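Long-range contacts in putative tryptophan halogenase (Xanthomonas campestris pv. campestris, PDB 6Y1W), which probably halogenates an aromatic substrate with the help of reduced flavin, in the manner of FAD-dependent tryptophan halogenases: residues Val58-Ile63 against Ser348-Leu353; Pro64-Phe69 against Tyr161-Asp166; Ala266-Ala271 against Thr399-Thr404. All blocks are in the same frame, centred on the assembly; numbering follows the deposited sequence.

Contact 1: Val58-Ile63 against Ser348-Leu353; sequences VGEATI and STNIHL
Glu-60 and Asn-350 meet through one nearly straight hydrogen bond: ND2 of Asn-350 donates to OE2 of Glu-60 over 2.7 Å, at 169°. The bond enters the syn lone pair of OE2 and lies close to the amide plane, and the carboxylate and amide are nearly coplanar. With CG anti to the backbone N (chi1 -175°) and the chain extended beyond it, Glu-60 spans the distance from its strand to the start of helix 350-363. A water donates to the same OE2 and to O of Ala-61, and accepts from N of Ile-351 at 3.1 Å, tying both backbones to the carboxylate. Ile-351 brings CD1 to 3.7 Å from CD of Glu-60, and the same CD1 is 4.0 Å from CG2 of Thr-62. Farther along, CD1 of Ile-63 lies 3.6 Å from CB of His-352 and meets its ring obliquely, while CB of Ala-61 sits 3.4 Å from OG of Ser-348. That hydroxyl is hydrogen-bonded to NZ of Lys-89, the predicted active-site lysine, which also bonds O of Thr-62. Ile-351, at the predicted FAD site, touches Thr-26 of helix 25-39. OE2 thus receives two hydrogen bonds here, which would tend to favour its charged form, and the contact links the surroundings of the putative catalytic lysine with those of the flavin site in this cofactor-free structure.

Contact 2: Pro64-Phe69 against Tyr161-Asp166; sequences PSLVTF and YAYHLD
Apolar side chains from the first turn of helix 65-73 pack against strand 162-166, the middle strand of a three-stranded antiparallel sheet, with no hydrogen bond between the two segments. The short helix and strand axes run at 89° and approach to 8.3 Å, so the helix crosses the strand almost perpendicularly. The nearest CA atoms are those of Pro-64 and Ala-162, 4.7 Å apart. The proline ring lies by the carbonyl of Tyr-161, CG of Pro-64 being 3.5 Å from O of Tyr-161, and its CA makes a C-H...O contact with that oxygen. Val-67 rests against both Tyr-161 and Tyr-163, crossing each at about a right angle: CG2, placed beside the backbone N while CG1 is anti to it (chi1 -176°), lies 3.4 Å from OH of Tyr-163 and 4.1 Å from CE2 of Tyr-161. CD2 of Leu-66 lies 4.0 Å from CD2 of Tyr-163, again with the side chains crossing at about a right angle, and the same methyl meets CD2 of Leu-165 tip to tip. Tyr-170 of helix 167-180 touches both leucines, and Ile-351 also packs on Leu-66. Both tyrosine hydroxyls hydrogen-bond OE2 of Glu-77. Two phenols converging on one carboxylate oxygen probably stabilise its negative charge and restrain both rings, so a hydrocarbon interface borders a cluster in which both phenol hydroxyls have a carboxylate partner.

Contact 3: Ala266-Ala271 against Thr399-Thr404; sequences ARADRA and TDRRDT. With BUD ((2S,3S)-butane-2,3-diol), chain J; BUD ((2S,3S)-butane-2,3-diol), chain I.
Thr-404 and Arg-270 form the close side of this contact, where OG1 of the threonine donates to O of Arg-270 over 2.9 Å, at a C=O...donor angle of 152° and in the carbonyl plane. The same hydroxyl caps N of Trp-407, at the start of helix 405-412. CG2 of Thr-404 sits over one face of the Arg-270 guanidinium, 3.6 Å from CZ and offset toward the rim; a bend at chi3 (54°) turns the arginine back over this methyl. Arg-401 is buried and firmly oriented: NE and NH2 grip the two oxygens of Asp-403 side-on, each on a syn lone pair, with NH2 2.8 Å from OD2. NH1 has a further partner in O of His-96, fixing the group's rotation, and lies 3.9 Å from CB of Ala-268. On the looser side, with exposed Arg-270 and Asp-403, the butanediol of chain J sits by Arg-401, whose NH2 donates to its O2 over 2.9 Å. The diol of chain I lies beyond the turn, away from Asp-403; its O2 donates to OD2 of Asp-269 (2.8 Å) and accepts from N of Ala-271. Away from the predicted catalytic and flavin sites, the contact sets the turn between strands 263-268 and 272-278 against the loop joining helices 371-397 and 405-412, with Trp-407 packed on Ala-268 and Arg-401 and strand 91-99 alongside.

How the contacts relate
Contacts 1 and 2 form one patch, their centres 8 Å apart; strand 59-61 is followed, after a short loop, by helix 65-73 and pairs in one sheet with strand 162-166. Two hydrogen bonds join them: OG1 of Thr-62 to O of Tyr-163, and ND1 of His-352 to OG of Ser-65. Contact 3 lies about 23 Å from contact 1 and 29 Å from contact 2, centre to centre. Both segments of contact 2 and then 266-271 come between 58-63 and 348-353, and 399-404 comes last, so contacts 1 and 3 interleave. The predicted catalytic and flavin sites adjoin contacts 1 and 2; contact 3 joins a turn of a different sheet to the loop before helix 405-412.

Contact 1: Val58-Ile63 against Ser348-Leu353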
loop_
_atom_site.group_PDB
_atom_site.type_symbol
_atom_site.label_atom_id
_atom_site.label_comp_id
_atom_site.label_asym_id
_atom_site.label_seq_id
_atom_site.Cartn_x
_atom_site.Cartn_y
_atom_site.Cartn_z
ATOM N N VAL A 58 32.706 11.437 -5.337
ATOM C CA VAL A 58 31.569 10.816 -6.024
ATOM C C VAL A 58 30.330 11.690 -5.867
ATOM O O VAL A 58 29.944 12.018 -4.745
ATOM C CB VAL A 58 31.303 9.425 -5.436
ATOM C CG1 VAL A 58 29.966 8.861 -5.953
ATOM C CG2 VAL A 58 32.507 8.458 -5.700
ATOM N N GLY A 59 29.788 12.177 -6.985
ATOM C CA GLY A 59 28.494 12.895 -6.989
ATOM C C GLY A 59 27.361 11.906 -7.238
ATOM O O GLY A 59 27.457 11.062 -8.111
ATOM N N GLU A 60 26.272 12.041 -6.479
ATOM C CA GLU A 60 25.191 11.075 -6.548
ATOM C C GLU A 60 23.848 11.777 -6.453
ATOM O O GLU A 60 23.695 12.713 -5.664
ATOM C CB GLU A 60 25.371 10.057 -5.396
ATOM C CG GLU A 60 24.395 8.943 -5.400
ATOM C CD GLU A 60 24.868 7.715 -4.594
ATOM O OE1 GLU A 60 26.025 7.633 -4.111
ATOM O OE2 GLU A 60 24.048 6.790 -4.485
ATOM N N ALA A 61 22.857 11.320 -7.229
ATOM C CA ALA A 61 21.493 11.823 -7.098
ATOM C C ALA A 61 20.652 10.921 -6.167
ATOM O O ALA A 61 20.981 9.761 -5.918
ATOM C CB ALA A 61 20.838 11.925 -8.483
ATOM N N THR A 62 19.595 11.505 -5.608
ATOM C CA THR A 62 18.782 10.848 -4.583
ATOM C C THR A 62 17.306 11.053 -4.929
ATOM O O THR A 62 16.946 11.668 -5.955
ATOM C CB THR A 62 19.061 11.406 -3.161
ATOM O OG1 THR A 62 18.865 12.824 -3.151
ATOM C CG2 THR A 62 20.505 11.143 -2.701
ATOM N N ILE A 63 16.439 10.489 -4.103
ATOM C CA ILE A 63 14.993 10.634 -4.290
ATOM C C ILE A 63 14.331 11.060 -2.983
ATOM O O ILE A 63 15.003 11.098 -1.930
ATOM C CB ILE A 63 14.393 9.342 -4.886
ATOM C CG1 ILE A 63 14.773 8.117 -4.083
ATOM C CG2 ILE A 63 14.882 9.154 -6.355
ATOM C CD1 ILE A 63 14.074 6.843 -4.655
ATOM N N SER A 348 18.129 6.782 -9.761
ATOM C CA SER A 348 18.676 7.318 -8.508
ATOM C C SER A 348 18.153 6.562 -7.288
ATOM O O SER A 348 17.702 7.165 -6.315
ATOM C CB SER A 348 18.402 8.830 -8.337
ATOM O OG SER A 348 18.564 9.590 -9.562
ATOM N N THR A 349 18.259 5.236 -7.317
ATOM C CA THR A 349 17.707 4.396 -6.252
ATOM C C THR A 349 18.761 3.845 -5.279
ATOM O O THR A 349 18.367 3.198 -4.307
ATOM C CB THR A 349 16.906 3.222 -6.833
ATOM O OG1 THR A 349 17.649 2.558 -7.879
ATOM C CG2 THR A 349 15.556 3.682 -7.377
ATOM N N ASN A 350 20.064 4.096 -5.462
ATOM C CA ASN A 350 21.079 3.426 -4.621
ATOM C C ASN A 350 20.926 3.784 -3.140
ATOM O O ASN A 350 20.805 2.908 -2.264
ATOM C CB ASN A 350 22.490 3.814 -5.105
ATOM C CG ASN A 350 23.586 3.353 -4.140
ATOM O OD1 ASN A 350 23.695 2.156 -3.905
ATOM N ND2 ASN A 350 24.399 4.286 -3.577
ATOM N N ILE A 351 20.958 5.084 -2.827
ATOM C CA ILE A 351 20.842 5.487 -1.426
ATOM C C ILE A 351 19.482 5.125 -0.845
ATOM O O ILE A 351 19.387 4.742 0.332
ATOM C CB ILE A 351 21.193 6.982 -1.309
ATOM C CG1 ILE A 351 22.719 7.098 -1.305
ATOM C CG2 ILE A 351 20.603 7.612 -0.013
ATOM C CD1 ILE A 351 23.220 8.542 -1.393
ATOM N N HIS A 352 18.428 5.178 -1.655
ATOM C CA HIS A 352 17.096 4.779 -1.211
ATOM C C HIS A 352 17.078 3.327 -0.763
ATOM O O HIS A 352 16.450 2.982 0.248
ATOM C CB HIS A 352 16.117 5.008 -2.357
ATOM C CG HIS A 352 14.793 4.357 -2.131
ATOM N ND1 HIS A 352 13.785 4.957 -1.407
ATOM C CD2 HIS A 352 14.306 3.164 -2.547
ATOM C CE1 HIS A 352 12.725 4.159 -1.387
ATOM N NE2 HIS A 352 13.016 3.068 -2.081
ATOM N N LEU A 353 17.742 2.449 -1.522
ATOM C CA LEU A 353 17.715 1.045 -1.154
ATOM C C LEU A 353 18.492 0.786 0.122
ATOM O O LEU A 353 18.110 -0.098 0.883
ATOM C CB LEU A 353 18.252 0.180 -2.292
ATOM C CG LEU A 353 17.204 0.045 -3.405
ATOM C CD1 LEU A 353 17.889 -0.433 -4.688
ATOM C CD2 LEU A 353 16.028 -0.859 -3.031
HETATM O O HOH W 1 21.386 7.349 -4.825
#

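Contact 2: Pro64-Phe69 against Tyr161-Asp166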
loop_
_atom_site.group_PDB
_atom_site.type_symbol
_atom_site.label_atom_id
_atom_site.label_comp_id
_atom_site.label_asym_id
_atom_site.label_seq_id
_atom_site.Cartn_x
_atom_site.Cartn_y
_atom_site.Cartn_z
ATOM N N PRO A 64 13.046 11.423 -3.000
ATOM C CA PRO A 64 12.490 12.154 -1.843
ATOM C C PRO A 64 12.452 11.369 -0.551
ATOM O O PRO A 64 12.285 11.984 0.511
ATOM C CB PRO A 64 11.078 12.524 -2.311
ATOM C CG PRO A 64 11.258 12.724 -3.828
ATOM C CD PRO A 64 12.193 11.609 -4.204
ATOM N N SER A 65 12.544 10.042 -0.592
ATOM C CA SER A 65 12.605 9.308 0.670
ATOM C C SER A 65 13.755 9.777 1.561
ATOM O O SER A 65 13.675 9.619 2.787
ATOM C CB SER A 65 12.700 7.809 0.378
ATOM O OG SER A 65 13.870 7.534 -0.393
ATOM N N LEU A 66 14.839 10.326 0.992
ATOM C CA LEU A 66 15.931 10.752 1.859
ATOM C C LEU A 66 15.515 11.952 2.701
ATOM O O LEU A 66 16.058 12.157 3.788
ATOM C CB LEU A 66 17.194 11.104 1.072
ATOM C CG LEU A 66 18.477 11.200 1.912
ATOM C CD1 LEU A 66 18.895 9.838 2.478
ATOM C CD2 LEU A 66 19.641 11.742 1.090
ATOM N N VAL A 67 14.594 12.778 2.200
ATOM C CA VAL A 67 14.090 13.890 3.008
ATOM C C VAL A 67 13.434 13.340 4.267
ATOM O O VAL A 67 13.633 13.846 5.383
ATOM C CB VAL A 67 13.104 14.748 2.195
ATOM C CG1 VAL A 67 12.658 15.972 3.008
ATOM C CG2 VAL A 67 13.722 15.204 0.890
ATOM N N THR A 68 12.639 12.294 4.105
ATOM C CA THR A 68 12.038 11.637 5.262
ATOM C C THR A 68 13.088 11.027 6.182
ATOM O O THR A 68 12.958 11.117 7.410
ATOM C CB THR A 68 11.057 10.576 4.766
ATOM O OG1 THR A 68 10.053 11.227 3.987
ATOM C CG2 THR A 68 10.399 9.843 5.950
ATOM N N PHE A 69 14.102 10.351 5.633
ATOM C CA PHE A 69 15.177 9.788 6.470
ATOM C C PHE A 69 15.760 10.845 7.416
ATOM O O PHE A 69 15.978 10.594 8.614
ATOM C CB PHE A 69 16.295 9.235 5.551
ATOM C CG PHE A 69 17.341 8.371 6.258
ATOM C CD1 PHE A 69 16.975 7.196 6.902
ATOM C CD2 PHE A 69 18.693 8.742 6.223
ATOM C CE1 PHE A 69 17.967 6.366 7.498
ATOM C CE2 PHE A 69 19.689 7.945 6.838
ATOM C CZ PHE A 69 19.324 6.761 7.456
ATOM N N TYR A 161 10.792 17.057 -3.932
ATOM C CA TYR A 161 12.183 17.252 -4.345
ATOM C C TYR A 161 13.082 16.275 -3.600
ATOM O O TYR A 161 12.682 15.631 -2.619
ATOM C CB TYR A 161 12.672 18.695 -4.069
ATOM C CG TYR A 161 12.769 18.994 -2.581
ATOM C CD1 TYR A 161 11.664 19.504 -1.872
ATOM C CD2 TYR A 161 13.951 18.771 -1.884
ATOM C CE1 TYR A 161 11.737 19.707 -0.512
ATOM C CE2 TYR A 161 14.026 19.001 -0.500
ATOM C CZ TYR A 161 12.913 19.493 0.157
ATOM O OH TYR A 161 12.953 19.723 1.519
ATOM N N ALA A 162 14.331 16.182 -4.087
ATOM C CA ALA A 162 15.394 15.475 -3.380
ATOM C C ALA A 162 16.701 16.229 -3.644
ATOM O O ALA A 162 16.660 17.451 -3.862
ATOM C CB ALA A 162 15.482 14.013 -3.818
ATOM N N TYR A 163 17.850 15.533 -3.666
ATOM C CA TYR A 163 19.150 16.209 -3.667
ATOM C C TYR A 163 20.112 15.593 -4.668
ATOM O O TYR A 163 20.063 14.398 -4.967
ATOM C CB TYR A 163 19.836 16.106 -2.295
ATOM C CG TYR A 163 18.903 16.369 -1.123
ATOM C CD1 TYR A 163 18.524 17.656 -0.818
ATOM C CD2 TYR A 163 18.442 15.311 -0.355
ATOM C CE1 TYR A 163 17.670 17.912 0.267
ATOM C CE2 TYR A 163 17.575 15.535 0.736
ATOM C CZ TYR A 163 17.230 16.840 1.048
ATOM O OH TYR A 163 16.383 16.999 2.130
ATOM N N HIS A 164 21.051 16.416 -5.120
ATOM C CA HIS A 164 22.304 15.944 -5.674
ATOM C C HIS A 164 23.348 16.174 -4.596
ATOM O O HIS A 164 23.411 17.276 -4.052
ATOM C CB HIS A 164 22.662 16.755 -6.932
ATOM C CG HIS A 164 21.592 16.736 -7.994
ATOM N ND1 HIS A 164 20.838 17.855 -8.309
ATOM C CD2 HIS A 164 21.116 15.726 -8.778
ATOM C CE1 HIS A 164 19.986 17.551 -9.280
ATOM N NE2 HIS A 164 20.125 16.265 -9.570
ATOM N N LEU A 165 24.166 15.159 -4.279
ATOM C CA LEU A 165 25.072 15.336 -3.154
ATOM C C LEU A 165 26.418 14.681 -3.428
ATOM O O LEU A 165 26.568 13.847 -4.320
ATOM C CB LEU A 165 24.479 14.787 -1.833
ATOM C CG LEU A 165 24.001 13.321 -1.831
ATOM C CD1 LEU A 165 25.181 12.355 -1.744
ATOM C CD2 LEU A 165 23.020 13.049 -0.673
ATOM N N ASP A 166 27.416 15.102 -2.653
ATOM C CA ASP A 166 28.718 14.427 -2.666
ATOM C C ASP A 166 28.625 13.269 -1.685
ATOM O O ASP A 166 28.434 13.482 -0.485
ATOM C CB ASP A 166 29.836 15.403 -2.263
ATOM C CG ASP A 166 31.226 14.751 -2.349
ATOM O OD1 ASP A 166 31.457 13.744 -1.648
ATOM O OD2 ASP A 166 32.107 15.217 -3.122
#

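Contact 3: Ala266-Ala271 against Thr399-Thr404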
loop_
_atom_site.group_PDB
_atom_site.type_symbol
_atom_site.label_atom_id
_atom_site.label_comp_id
_atom_site.label_asym_id
_atom_site.label_seq_id
_atom_site.Cartn_x
_atom_site.Cartn_y
_atom_site.Cartn_z
ATOM N N ALA A 266 19.954 12.092 -17.851
ATOM C CA ALA A 266 20.185 10.699 -18.247
ATOM C C ALA A 266 20.126 10.648 -19.765
ATOM O O ALA A 266 19.030 10.591 -20.339
ATOM C CB ALA A 266 19.127 9.776 -17.647
ATOM N N ARG A 267 21.296 10.671 -20.419
ATOM C CA ARG A 267 21.343 10.842 -21.869
ATOM C C ARG A 267 21.728 9.513 -22.503
ATOM O O ARG A 267 22.890 9.097 -22.406
ATOM C CB ARG A 267 22.343 11.924 -22.250
ATOM C CG ARG A 267 22.452 12.089 -23.804
ATOM C CD ARG A 267 23.484 13.183 -24.137
ATOM N NE ARG A 267 22.871 14.483 -23.867
ATOM C CZ ARG A 267 23.521 15.637 -23.981
ATOM N NH1 ARG A 267 24.812 15.637 -24.333
ATOM N NH2 ARG A 267 22.880 16.775 -23.752
ATOM N N ALA A 268 20.775 8.887 -23.203
ATOM C CA ALA A 268 21.055 7.604 -23.842
ATOM C C ALA A 268 21.965 7.785 -25.054
ATOM O O ALA A 268 21.927 8.809 -25.729
ATOM C CB ALA A 268 19.757 6.936 -24.278
ATOM N N ASP A 269 22.795 6.768 -25.306
ATOM C CA ASP A 269 23.690 6.761 -26.457
ATOM C C ASP A 269 23.472 5.442 -27.208
ATOM O O ASP A 269 22.353 4.922 -27.211
ATOM C CB ASP A 269 25.150 6.939 -26.010
ATOM C CG ASP A 269 26.031 7.473 -27.134
ATOM O OD1 ASP A 269 25.914 8.680 -27.462
ATOM O OD2 ASP A 269 26.799 6.657 -27.705
ATOM N N ARG A 270 24.505 4.898 -27.845
ATOM C CA ARG A 270 24.320 3.721 -28.711
ATOM C C ARG A 270 24.191 2.427 -27.927
ATOM O O ARG A 270 23.486 1.509 -28.371
ATOM C CB ARG A 270 25.515 3.567 -29.669
ATOM C CG ARG A 270 25.661 4.695 -30.669
ATOM C CD ARG A 270 27.010 4.495 -31.421
ATOM N NE ARG A 270 27.099 3.148 -32.003
ATOM C CZ ARG A 270 26.481 2.769 -33.131
ATOM N NH1 ARG A 270 25.728 3.619 -33.826
ATOM N NH2 ARG A 270 26.633 1.520 -33.548
ATOM N N ALA A 271 24.894 2.307 -26.791
ATOM C CA ALA A 271 24.961 1.051 -26.039
ATOM C C ALA A 271 25.067 1.344 -24.540
ATOM O O ALA A 271 25.684 0.591 -23.764
ATOM C CB ALA A 271 26.133 0.177 -26.503
ATOM N N THR A 399 10.940 1.514 -26.170
ATOM C CA THR A 399 11.736 2.415 -26.998
ATOM C C THR A 399 11.336 2.208 -28.445
ATOM O O THR A 399 10.971 1.091 -28.834
ATOM C CB THR A 399 13.261 2.212 -26.849
ATOM O OG1 THR A 399 13.922 3.158 -27.695
ATOM C CG2 THR A 399 13.693 0.777 -27.243
ATOM N N ASP A 400 11.392 3.294 -29.224
ATOM C CA ASP A 400 11.274 3.222 -30.682
ATOM C C ASP A 400 12.603 2.915 -31.360
ATOM O O ASP A 400 12.625 2.652 -32.578
ATOM C CB ASP A 400 10.739 4.535 -31.264
ATOM C CG ASP A 400 9.329 4.865 -30.815
ATOM O OD1 ASP A 400 8.588 3.976 -30.336
ATOM O OD2 ASP A 400 8.967 6.040 -30.971
ATOM N N ARG A 401 13.696 2.931 -30.613
ATOM C CA ARG A 401 15.016 2.821 -31.216
ATOM C C ARG A 401 15.257 1.430 -31.784
ATOM O O ARG A 401 15.067 0.423 -31.093
ATOM C CB ARG A 401 16.089 3.163 -30.191
ATOM C CG ARG A 401 16.005 4.640 -29.757
ATOM C CD ARG A 401 17.242 5.055 -28.930
ATOM N NE ARG A 401 18.495 5.040 -29.693
ATOM C CZ ARG A 401 19.622 5.624 -29.281
ATOM N NH1 ARG A 401 19.644 6.280 -28.116
ATOM N NH2 ARG A 401 20.745 5.530 -30.009
ATOM N N ARG A 402 15.744 1.390 -33.032
ATOM C CA ARG A 402 16.240 0.164 -33.649
ATOM C C ARG A 402 17.578 0.425 -34.332
ATOM O O ARG A 402 18.001 -0.345 -35.215
ATOM C CB ARG A 402 15.227 -0.407 -34.656
ATOM C CG ARG A 402 13.829 -0.606 -34.086
ATOM C CD ARG A 402 13.763 -1.756 -33.082
ATOM N NE ARG A 402 12.382 -2.037 -32.710
ATOM C CZ ARG A 402 11.710 -1.438 -31.733
ATOM N NH1 ARG A 402 10.438 -1.781 -31.504
ATOM N NH2 ARG A 402 12.310 -0.499 -30.993
ATOM N N ASP A 403 18.254 1.492 -33.928
ATOM C CA ASP A 403 19.405 1.975 -34.686
ATOM C C ASP A 403 20.710 1.301 -34.321
ATOM O O ASP A 403 21.701 1.536 -35.011
ATOM C CB ASP A 403 19.573 3.491 -34.532
ATOM C CG ASP A 403 19.635 3.948 -33.056
ATOM O OD1 ASP A 403 18.577 3.910 -32.402
ATOM O OD2 ASP A 403 20.735 4.320 -32.564
ATOM N N THR A 404 20.773 0.520 -33.225
ATOM C CA THR A 404 21.940 -0.282 -32.901
ATOM C C THR A 404 21.451 -1.655 -32.463
ATOM O O THR A 404 20.258 -1.838 -32.121
ATOM C CB THR A 404 22.808 0.316 -31.769
ATOM O OG1 THR A 404 22.077 0.207 -30.526
ATOM C CG2 THR A 404 23.156 1.768 -32.044
HETATM C C1 BUD J . 23.585 10.549 -31.300
HETATM O O1 BUD J . 24.839 8.460 -31.070
HETATM C C2 BUD J . 23.895 9.308 -30.462
HETATM O O2 BUD J . 23.023 7.242 -29.793
HETATM C C3 BUD J . 22.632 8.475 -30.313
HETATM C C4 BUD J . 21.671 9.118 -29.314
HETATM C C1 BUD I . 30.669 3.221 -26.589
HETATM O O1 BUD I . 29.007 3.686 -28.197
HETATM C C2 BUD I . 29.191 3.158 -26.918
HETATM O O2 BUD I . 27.161 4.286 -26.357
HETATM C C3 BUD I . 28.445 4.023 -25.897
HETATM C C4 BUD I . 28.313 3.260 -24.581
#